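Local coordinates for protein chorismate mutase (PDB 1XHO) that probably catalyses the rearrangement of chorismate to prephenate as a trimeric chorismate mutase of the AroH class, at residues C[77-82]-C[116-121]; C[70-75]-C[122-127]. One frame throughout, in Å; residues are numbered along the deposited sequence.

Contact 1 (C[77-82]-C[116-121]); sequences TVTKDL and CIRVMM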
loop_
_atom_site.group_PDB
_atom_site.type_symbol
_atom_site.label_atom_id
_atom_site.label_comp_id
_atom_site.label_asym_id
_atom_site.label_seq_id
_atom_site.Cartn_x
_atom_site.Cartn_y
_atom_site.Cartn_z
ATOM N N THR C 77 -1.913 -3.381 7.846
ATOM C CA THR C 77 -0.590 -3.499 8.458
ATOM C C THR C 77 -0.717 -3.947 9.897
ATOM O O THR C 77 -1.705 -3.640 10.577
ATOM C CB THR C 77 0.243 -2.186 8.429
ATOM O OG1 THR C 77 -0.401 -1.166 9.215
ATOM C CG2 THR C 77 0.483 -1.706 6.979
ATOM N N VAL C 78 0.284 -4.684 10.357
ATOM C CA VAL C 78 0.432 -4.968 11.767
ATOM C C VAL C 78 1.847 -4.592 12.171
ATOM O O VAL C 78 2.775 -4.620 11.352
ATOM C CB VAL C 78 0.147 -6.453 12.124
ATOM C CG1 VAL C 78 -1.246 -6.848 11.690
ATOM C CG2 VAL C 78 1.195 -7.389 11.496
ATOM N N THR C 79 1.998 -4.221 13.432
ATOM C CA THR C 79 3.299 -3.965 14.017
ATOM C C THR C 79 4.087 -5.279 14.174
ATOM O O THR C 79 3.502 -6.367 14.218
ATOM C CB THR C 79 3.146 -3.221 15.375
ATOM O OG1 THR C 79 2.066 -3.793 16.124
ATOM C CG2 THR C 79 2.830 -1.789 15.138
ATOM N N LYS C 80 5.407 -5.162 14.239
ATOM C CA LYS C 80 6.337 -6.316 14.288
ATOM C C LYS C 80 5.976 -7.395 15.339
ATOM O O LYS C 80 6.182 -8.605 15.116
ATOM C CB LYS C 80 7.752 -5.793 14.551
ATOM C CG LYS C 80 8.845 -6.831 14.490
ATOM C CD LYS C 80 10.190 -6.187 14.151
ATOM C CE LYS C 80 10.606 -5.128 15.176
ATOM N NZ LYS C 80 12.038 -4.731 14.995
ATOM N N ASP C 81 5.432 -6.951 16.469
ATOM C CA ASP C 81 5.022 -7.850 17.559
ATOM C C ASP C 81 3.783 -8.709 17.265
ATOM O O ASP C 81 3.446 -9.547 18.066
ATOM C CB ASP C 81 4.802 -7.057 18.859
ATOM C CG ASP C 81 3.996 -5.779 18.643
ATOM O OD1 ASP C 81 3.130 -5.736 17.750
ATOM O OD2 ASP C 81 4.251 -4.804 19.361
ATOM N N LEU C 82 3.104 -8.483 16.141
ATOM C CA LEU C 82 2.002 -9.351 15.712
ATOM C C LEU C 82 2.386 -10.175 14.473
ATOM O O LEU C 82 2.722 -9.605 13.429
ATOM C CB LEU C 82 0.753 -8.524 15.389
ATOM C CG LEU C 82 0.176 -7.632 16.490
ATOM C CD1 LEU C 82 -1.081 -6.916 15.971
ATOM C CD2 LEU C 82 -0.120 -8.446 17.766
ATOM N N CYS C 116 -0.629 -3.166 17.260
ATOM C CA CYS C 116 -1.505 -2.285 16.493
ATOM C C CYS C 116 -1.780 -2.787 15.075
ATOM O O CYS C 116 -0.857 -3.011 14.288
ATOM C CB CYS C 116 -0.912 -0.851 16.452
ATOM S SG CYS C 116 -1.875 0.379 15.512
ATOM N N ILE C 117 -3.066 -2.923 14.759
ATOM C CA ILE C 117 -3.531 -3.222 13.410
ATOM C C ILE C 117 -4.074 -1.945 12.755
ATOM O O ILE C 117 -4.975 -1.293 13.301
ATOM C CB ILE C 117 -4.637 -4.299 13.438
ATOM C CG1 ILE C 117 -4.115 -5.559 14.145
ATOM C CG2 ILE C 117 -5.124 -4.615 12.026
ATOM C CD1 ILE C 117 -5.180 -6.453 14.673
ATOM N N ARG C 118 -3.517 -1.592 11.595
ATOM C CA ARG C 118 -4.020 -0.470 10.789
ATOM C C ARG C 118 -4.661 -0.947 9.487
ATOM O O ARG C 118 -4.293 -1.984 8.937
ATOM C CB ARG C 118 -2.923 0.559 10.501
ATOM C CG ARG C 118 -2.343 1.195 11.774
ATOM C CD ARG C 118 -1.274 2.209 11.402
ATOM N NE ARG C 118 -0.766 3.021 12.508
ATOM C CZ ARG C 118 0.166 2.654 13.394
ATOM N NH1 ARG C 118 0.684 1.449 13.396
ATOM N NH2 ARG C 118 0.556 3.505 14.313
ATOM N N VAL C 119 -5.643 -0.177 9.023
ATOM C CA VAL C 119 -6.418 -0.488 7.827
ATOM C C VAL C 119 -6.516 0.767 6.983
ATOM O O VAL C 119 -6.842 1.828 7.504
ATOM C CB VAL C 119 -7.873 -0.934 8.174
ATOM C CG1 VAL C 119 -8.712 -1.129 6.902
ATOM C CG2 VAL C 119 -7.850 -2.176 8.992
HETATM N N MSE C 120 -6.219 0.638 5.691
HETATM C CA MSE C 120 -6.473 1.690 4.721
HETATM C C MSE C 120 -7.472 1.163 3.677
HETATM O O MSE C 120 -7.202 0.192 2.956
HETATM C CB MSE C 120 -5.183 2.132 4.045
HETATM C CG MSE C 120 -5.402 3.138 2.899
HETATM SE SE MSE C 120 -3.729 3.797 2.133
HETATM C CE MSE C 120 -3.389 5.304 3.410
HETATM N N MSE C 121 -8.621 1.814 3.598
HETATM C CA MSE C 121 -9.698 1.352 2.752
HETATM C C MSE C 121 -10.043 2.374 1.673
HETATM O O MSE C 121 -10.524 3.458 1.986
HETATM C CB MSE C 121 -10.909 1.094 3.636
HETATM C CG MSE C 121 -12.031 0.345 2.980
HETATM SE SE MSE C 121 -13.479 0.192 4.241
HETATM C CE MSE C 121 -12.840 -1.125 5.453
HETATM O O HOH W 1 -0.014 -1.268 12.182
#
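An antiparallel β-ladder of the AroH-type chorismate mutase fold, ending in a type I turn at T79-L82, joins 77-82 to 116-121 in the mixed sheet. T77 and R118 form a hydrogen-bonded pair: T77 N reaches R118 O at 3.0 Å (N-H...O 167°), and R118 N returns a bond to T77 O. V78 and I117 follow as a non-hydrogen-bonded pair; their side chains lie side by side on one face of the sheet, where I117 packs on T53 of helix 46-63, with I117 CG1 4.0 Å from V78 CG1. L82 CD1 crosses I117 at about a right angle, 3.8 Å from I117 CG1. Past the strand end, T79 still holds C116 at both backbone groups: its N donates to C116 O, while its OG1 accepts from C116 N at 3.0 Å and donates to D81 OD1 on the carboxylate's syn side. On the T77 and R118 face, C116 SG covers one side of the R118 guanidinium, 3.5 Å above its plane and offset toward the rim. T77 OG1 is also hydrogen-bonded to E106. Water 1 bridges T77 OG1 and R118 NH1, donating to the hydroxyl and accepting in plane at the guanidinium edge, its oxygen 3.1 Å from R118 NH1.

Contact 2 (C[70-75]-C[122-127]); sequences DIISII and HVNTDK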
loop_
_atom_site.group_PDB
_atom_site.type_symbol
_atom_site.label_atom_id
_atom_site.label_comp_id
_atom_site.label_asym_id
_atom_site.label_seq_id
_atom_site.Cartn_x
_atom_site.Cartn_y
_atom_site.Cartn_z
ATOM N N ASP C 70 -19.132 -1.155 -2.329
ATOM C CA ASP C 70 -18.546 0.186 -2.308
ATOM C C ASP C 70 -17.021 0.174 -2.166
ATOM O O ASP C 70 -16.366 1.181 -2.449
ATOM C CB ASP C 70 -19.156 0.997 -1.154
ATOM C CG ASP C 70 -20.692 1.026 -1.197
ATOM O OD1 ASP C 70 -21.241 1.341 -2.272
ATOM O OD2 ASP C 70 -21.337 0.729 -0.156
ATOM N N ILE C 71 -16.473 -0.963 -1.724
ATOM C CA ILE C 71 -15.056 -1.073 -1.334
ATOM C C ILE C 71 -14.164 -1.458 -2.525
ATOM O O ILE C 71 -14.386 -2.460 -3.190
ATOM C CB ILE C 71 -14.877 -2.076 -0.152
ATOM C CG1 ILE C 71 -15.803 -1.689 1.006
ATOM C CG2 ILE C 71 -13.419 -2.126 0.326
ATOM C CD1 ILE C 71 -15.695 -2.586 2.220
ATOM N N ILE C 72 -13.158 -0.633 -2.788
ATOM C CA ILE C 72 -12.225 -0.856 -3.891
ATOM C C ILE C 72 -11.095 -1.787 -3.431
ATOM O O ILE C 72 -10.774 -2.782 -4.091
ATOM C CB ILE C 72 -11.642 0.489 -4.393
ATOM C CG1 ILE C 72 -12.785 1.404 -4.876
ATOM C CG2 ILE C 72 -10.587 0.252 -5.496
ATOM C CD1 ILE C 72 -12.375 2.843 -5.100
ATOM N N SER C 73 -10.502 -1.466 -2.285
ATOM C CA SER C 73 -9.378 -2.242 -1.772
ATOM C C SER C 73 -9.199 -2.077 -0.255
ATOM O O SER C 73 -9.679 -1.105 0.345
ATOM C CB SER C 73 -8.096 -1.873 -2.527
ATOM O OG SER C 73 -7.839 -0.478 -2.479
ATOM N N ILE C 74 -8.547 -3.067 0.358
ATOM C CA ILE C 74 -8.209 -3.006 1.771
ATOM C C ILE C 74 -6.769 -3.440 2.000
ATOM O O ILE C 74 -6.387 -4.571 1.684
ATOM C CB ILE C 74 -9.154 -3.834 2.670
ATOM C CG1 ILE C 74 -10.612 -3.666 2.213
ATOM C CG2 ILE C 74 -8.935 -3.405 4.134
ATOM C CD1 ILE C 74 -11.647 -4.218 3.145
ATOM N N ILE C 75 -5.980 -2.503 2.533
ATOM C CA ILE C 75 -4.591 -2.725 2.888
ATOM C C ILE C 75 -4.499 -2.803 4.408
ATOM O O ILE C 75 -4.966 -1.913 5.106
ATOM C CB ILE C 75 -3.682 -1.582 2.356
ATOM C CG1 ILE C 75 -3.684 -1.579 0.810
ATOM C CG2 ILE C 75 -2.240 -1.719 2.906
ATOM C CD1 ILE C 75 -2.882 -0.408 0.182
ATOM N N HIS C 122 -9.802 2.023 0.407
ATOM C CA HIS C 122 -10.250 2.848 -0.719
ATOM C C HIS C 122 -11.705 2.495 -1.080
ATOM O O HIS C 122 -12.052 1.331 -1.190
ATOM C CB HIS C 122 -9.308 2.692 -1.921
ATOM C CG HIS C 122 -7.998 3.392 -1.735
ATOM N ND1 HIS C 122 -6.972 2.862 -0.975
ATOM C CD2 HIS C 122 -7.568 4.602 -2.161
ATOM C CE1 HIS C 122 -5.955 3.706 -0.973
ATOM N NE2 HIS C 122 -6.291 4.771 -1.681
ATOM N N VAL C 123 -12.556 3.511 -1.229
ATOM C CA VAL C 123 -13.991 3.269 -1.431
ATOM C C VAL C 123 -14.561 4.189 -2.478
ATOM O O VAL C 123 -14.018 5.250 -2.743
ATOM C CB VAL C 123 -14.830 3.403 -0.110
ATOM C CG1 VAL C 123 -14.331 2.431 0.938
ATOM C CG2 VAL C 123 -14.848 4.842 0.426
ATOM N N ASN C 124 -15.653 3.745 -3.086
ATOM C CA ASN C 124 -16.447 4.585 -3.965
ATOM C C ASN C 124 -17.594 5.104 -3.108
ATOM O O ASN C 124 -18.313 4.325 -2.494
ATOM C CB ASN C 124 -16.911 3.796 -5.211
ATOM C CG ASN C 124 -15.842 3.771 -6.327
ATOM O OD1 ASN C 124 -15.211 4.788 -6.607
ATOM N ND2 ASN C 124 -15.636 2.609 -6.955
ATOM N N THR C 125 -17.705 6.428 -2.999
ATOM C CA THR C 125 -18.692 7.056 -2.110
ATOM C C THR C 125 -19.178 8.398 -2.650
ATOM O O THR C 125 -18.490 9.048 -3.436
ATOM C CB THR C 125 -18.128 7.266 -0.676
ATOM O OG1 THR C 125 -19.152 7.799 0.177
ATOM C CG2 THR C 125 -16.935 8.212 -0.678
ATOM N N ASP C 126 -20.372 8.796 -2.217
ATOM C CA ASP C 126 -20.951 10.086 -2.591
ATOM C C ASP C 126 -20.710 11.129 -1.502
ATOM O O ASP C 126 -21.099 12.291 -1.653
ATOM C CB ASP C 126 -22.457 9.947 -2.902
ATOM C CG ASP C 126 -23.293 9.608 -1.676
ATOM O OD1 ASP C 126 -22.730 9.168 -0.651
ATOM O OD2 ASP C 126 -24.524 9.776 -1.744
ATOM N N LYS C 127 -20.075 10.711 -0.405
ATOM C CA LYS C 127 -19.696 11.639 0.663
ATOM C C LYS C 127 -18.466 12.441 0.266
ATOM O O LYS C 127 -17.671 12.008 -0.574
ATOM C CB LYS C 127 -19.436 10.900 1.989
ATOM C CG LYS C 127 -20.693 10.463 2.732
ATOM C CD LYS C 127 -21.558 11.671 3.132
ATOM C CE LYS C 127 -22.625 11.319 4.180
ATOM N NZ LYS C 127 -23.154 12.539 4.873
HETATM O O HOH W 2 -6.680 0.252 0.055
#
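With CG1 anti to its carbonyl carbon (chi1 -60°) and CD1 extended beyond it, I72 reaches along 122-127 and meets N124, whose CG is likewise anti to the carbonyl carbon. The two side chains cross at about a right angle, and I72 CG1 lies 3.7 Å from N124 ND2, an apolar branch against the amide. I72 CD1 continues to the backbone carbonyl of V123.

The arrangement is a classic β-bulge: I72 and S73 both face H122. H122 O receives I72 N at 2.8 Å and, more weakly, S73 N at 3.4 Å, so one carbonyl serves two consecutive amides. H122 N bonds to S73 O with a bent N-H...O angle of 138°. On the far side of the bulge the ladder resumes with a nearly straight bond from N124 N to D70 O, 2.7 Å long. I71 and V123 pair there without hydrogen bonds, their CA atoms 4.5 Å apart.

S73 OG approaches the H122 ring obliquely, and water 2 links S73 OG to H122 ND1, lying in the ring plane at 2.8 Å from that nitrogen. The other ring nitrogen looks across the trimer: H122 NE2 is hydrogen-bonded to S73 OG of the second subunit, while S73 OG is hydrogen-bonded to H122 NE2 of the third subunit. The Ser-His pair is therefore repeated around the subunit interface.

Strands 71-78 and 116-124 run antiparallel here, their short segments at 177°. Strand 32-40 flanks 116-124, with V32 touching I72 and N124, and strand 100-105 lies beyond 71-78, bonded through I74.

Contacts 1 and 2 lie along one ladder between strands 71-78 and 116-124, with centres about 19 Å apart on opposite sides of the chain's centre. Contact 1 is nested within the loop closed by contact 2. M120 N to I75 O, 2.9 Å and probably a hydrogen bond, continues the ladder between them, while V119 CG1 packs on I74 CG2 at 3.6 Å. Both contacts touch neighbouring subunits: H122 and S73 bond across subunits in contact 2. AroH-type enzymes place their active sites at subunit interfaces; the R118 face of contact 1, with R36 and E106 around it and M102 of the second subunit packed on it, is consistent with such a site, by family inference.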